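Long-range contact in C2 toxin component I (Clostridium botulinum, PDB 2J3X), which probably transfers ADP-ribose from NAD to actin as the enzymatic component of the binary C2 toxin: residues D59-S64 with D220-G225. The protein carries 2 engineered substitutions. Numbering follows the deposited sequence.
Sequences DILFSS and DFYNKG. With SO4 (sulfate ion), chain M.
The amide of Asn-223 reaches across to residues 59-64, where ND2 gives a hydrogen bond to the carbonyl oxygen of Ser-63 (2.9 Å, 153° at the hydrogen). CG of Asn-223 sits between its own backbone N and carbonyl carbon (chi1 64°), which turns the amide across to Ser-63; asparagine suits the site because its short amide offers Ser-63 O a nearly in-plane N-H. ND2 also comes within 3.0 Å of Ile-60 O, but at a poor angle for bonding.

Beside this polar link, Leu-61 and Tyr-222 run side by side, and CD1 of Leu-61 makes a CH-pi contact over one ring face, 4.0 Å from the centroid. On the opposite face, toward the rim, sits Asp-220 OD1, which accepts from Tyr-222 N in an Asx turn (2.9 Å), so the aspartate shapes the backbone that presents the ring. Phe-62 CZ meets the edge of the tyrosine ring at CD1 (4.1 Å).

Within residues 59-64, Asp-59 O is gripped by two donors from opposite faces of its plane, Phe-62 N and Ser-63 OG; a small hydroxyl residue can fold back to this turn. At the surface, extended Lys-224 places NZ 2.8 Å from O3 of a sulfate, probably from the crystallisation liquor, which Lys-72 and Arg-86 also bind.

The contact joins the turn between helices 47-59 and 65-73 to the connection from strand 206-216 to helix 227-234. Ser-408 OG bonds to Phe-62 O and Ile-409 N to Ser-63 OG, tying residues 59-64, in the first ADP-ribosyltransferase family region, to strand 397-411 in the second. Arg-366 of strand 363-369, also in the second, forms a salt bridge with Asp-220, so the contact is part of the packing between the chain's two halves.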
loop_
_atom_site.group_PDB
_atom_site.type_symbol
_atom_site.label_atom_id
_atom_site.label_comp_id
_atom_site.label_asym_id
_atom_site.label_seq_id
_atom_site.Cartn_x
_atom_site.Cartn_y
_atom_site.Cartn_z
ATOM N N ASP A 59 -1.537 -9.636 3.826
ATOM C CA ASP A 59 -2.755 -9.799 4.635
ATOM C C ASP A 59 -2.625 -9.270 6.068
ATOM O O ASP A 59 -3.521 -8.576 6.576
ATOM C CB ASP A 59 -3.115 -11.297 4.748
ATOM C CG ASP A 59 -3.439 -11.927 3.412
ATOM O OD1 ASP A 59 -3.711 -11.227 2.427
ATOM O OD2 ASP A 59 -3.352 -13.177 3.368
ATOM N N ILE A 60 -1.511 -9.605 6.716
ATOM C CA ILE A 60 -1.301 -9.193 8.114
ATOM C C ILE A 60 -1.141 -7.718 8.355
ATOM O O ILE A 60 -1.434 -7.271 9.465
ATOM C CB ILE A 60 -0.173 -9.999 8.793
ATOM C CG1 ILE A 60 1.161 -9.695 8.084
ATOM C CG2 ILE A 60 -0.515 -11.550 8.729
ATOM C CD1 ILE A 60 2.315 -10.585 8.525
ATOM N N LEU A 61 -0.736 -6.937 7.319
ATOM C CA LEU A 61 -0.657 -5.466 7.482
ATOM C C LEU A 61 -2.073 -4.863 7.641
ATOM O O LEU A 61 -2.250 -3.719 8.081
ATOM C CB LEU A 61 -0.012 -4.839 6.232
ATOM C CG LEU A 61 1.364 -5.413 5.842
ATOM C CD1 LEU A 61 1.774 -4.614 4.518
ATOM C CD2 LEU A 61 2.317 -5.146 6.940
ATOM N N PHE A 62 -3.089 -5.634 7.174
ATOM C CA PHE A 62 -4.492 -5.176 7.098
ATOM C C PHE A 62 -5.404 -6.118 7.902
ATOM O O PHE A 62 -6.539 -6.390 7.510
ATOM C CB PHE A 62 -4.943 -5.076 5.627
ATOM C CG PHE A 62 -4.052 -4.138 4.823
ATOM C CD1 PHE A 62 -4.049 -2.748 5.069
ATOM C CD2 PHE A 62 -3.105 -4.695 3.935
ATOM C CE1 PHE A 62 -3.114 -1.893 4.322
ATOM C CE2 PHE A 62 -2.189 -3.860 3.249
ATOM C CZ PHE A 62 -2.218 -2.495 3.441
ATOM N N SER A 63 -4.840 -6.641 9.003
ATOM C CA SER A 63 -5.579 -7.409 9.987
ATOM C C SER A 63 -5.372 -6.741 11.337
ATOM O O SER A 63 -4.331 -6.087 11.581
ATOM C CB SER A 63 -5.055 -8.840 10.023
ATOM O OG SER A 63 -5.172 -9.465 8.737
ATOM N N SER A 64 -6.360 -6.854 12.231
ATOM C CA SER A 64 -6.267 -6.164 13.533
ATOM C C SER A 64 -5.096 -6.709 14.410
ATOM O O SER A 64 -4.741 -7.896 14.318
ATOM C CB SER A 64 -7.562 -6.290 14.359
ATOM O OG SER A 64 -7.678 -7.618 14.855
ATOM N N ASP A 220 4.030 5.084 6.352
ATOM C CA ASP A 220 2.765 4.306 6.474
ATOM C C ASP A 220 2.989 3.333 7.629
ATOM O O ASP A 220 4.040 2.622 7.665
ATOM C CB ASP A 220 2.584 3.513 5.179
ATOM C CG ASP A 220 1.251 2.759 5.068
ATOM O OD1 ASP A 220 0.561 2.486 6.100
ATOM O OD2 ASP A 220 0.945 2.373 3.914
ATOM N N PHE A 221 2.042 3.289 8.582
ATOM C CA PHE A 221 2.211 2.454 9.777
ATOM C C PHE A 221 1.310 1.224 9.763
ATOM O O PHE A 221 1.351 0.413 10.724
ATOM C CB PHE A 221 1.861 3.297 11.018
ATOM C CG PHE A 221 2.755 4.551 11.113
ATOM C CD1 PHE A 221 4.096 4.401 11.456
ATOM C CD2 PHE A 221 2.240 5.824 10.805
ATOM C CE1 PHE A 221 4.919 5.576 11.522
ATOM C CE2 PHE A 221 3.042 6.990 10.858
ATOM C CZ PHE A 221 4.390 6.836 11.210
ATOM N N TYR A 222 0.625 1.023 8.636
ATOM C CA TYR A 222 -0.218 -0.197 8.423
ATOM C C TYR A 222 -1.083 -0.395 9.675
ATOM O O TYR A 222 -1.679 0.595 10.156
ATOM C CB TYR A 222 0.620 -1.457 8.032
ATOM C CG TYR A 222 1.465 -1.136 6.823
ATOM C CD1 TYR A 222 0.902 -0.985 5.562
ATOM C CD2 TYR A 222 2.834 -0.931 6.984
ATOM C CE1 TYR A 222 1.701 -0.669 4.456
ATOM C CE2 TYR A 222 3.651 -0.571 5.893
ATOM C CZ TYR A 222 3.065 -0.423 4.656
ATOM O OH TYR A 222 3.920 -0.072 3.611
ATOM N N ASN A 223 -1.160 -1.620 10.194
ATOM C CA ASN A 223 -2.033 -1.902 11.352
ATOM C C ASN A 223 -1.466 -1.422 12.695
ATOM O O ASN A 223 -2.212 -1.301 13.669
ATOM C CB ASN A 223 -2.399 -3.398 11.396
ATOM C CG ASN A 223 -1.219 -4.277 11.600
ATOM O OD1 ASN A 223 -0.058 -3.859 11.379
ATOM N ND2 ASN A 223 -1.484 -5.530 11.962
ATOM N N LYS A 224 -0.168 -1.048 12.733
ATOM C CA LYS A 224 0.475 -0.691 14.015
ATOM C C LYS A 224 0.181 0.751 14.411
ATOM O O LYS A 224 0.127 1.065 15.597
ATOM C CB LYS A 224 2.012 -0.948 13.957
ATOM C CG LYS A 224 2.289 -2.453 14.023
ATOM C CD LYS A 224 3.784 -2.749 13.769
ATOM C CE LYS A 224 4.096 -4.270 13.802
ATOM N NZ LYS A 224 5.462 -4.577 13.209
ATOM N N GLY A 225 -0.022 1.620 13.420
ATOM C CA GLY A 225 -0.270 3.073 13.684
ATOM C C GLY A 225 0.979 3.713 14.264
ATOM O O GLY A 225 2.058 3.087 14.293
HETATM S S SO4 M . 5.388 -8.559 14.121
HETATM O O1 SO4 M . 5.044 -9.751 13.269
HETATM O O2 SO4 M . 6.792 -8.736 14.484
HETATM O O3 SO4 M . 5.295 -7.331 13.323
HETATM O O4 SO4 M . 4.542 -8.505 15.318
#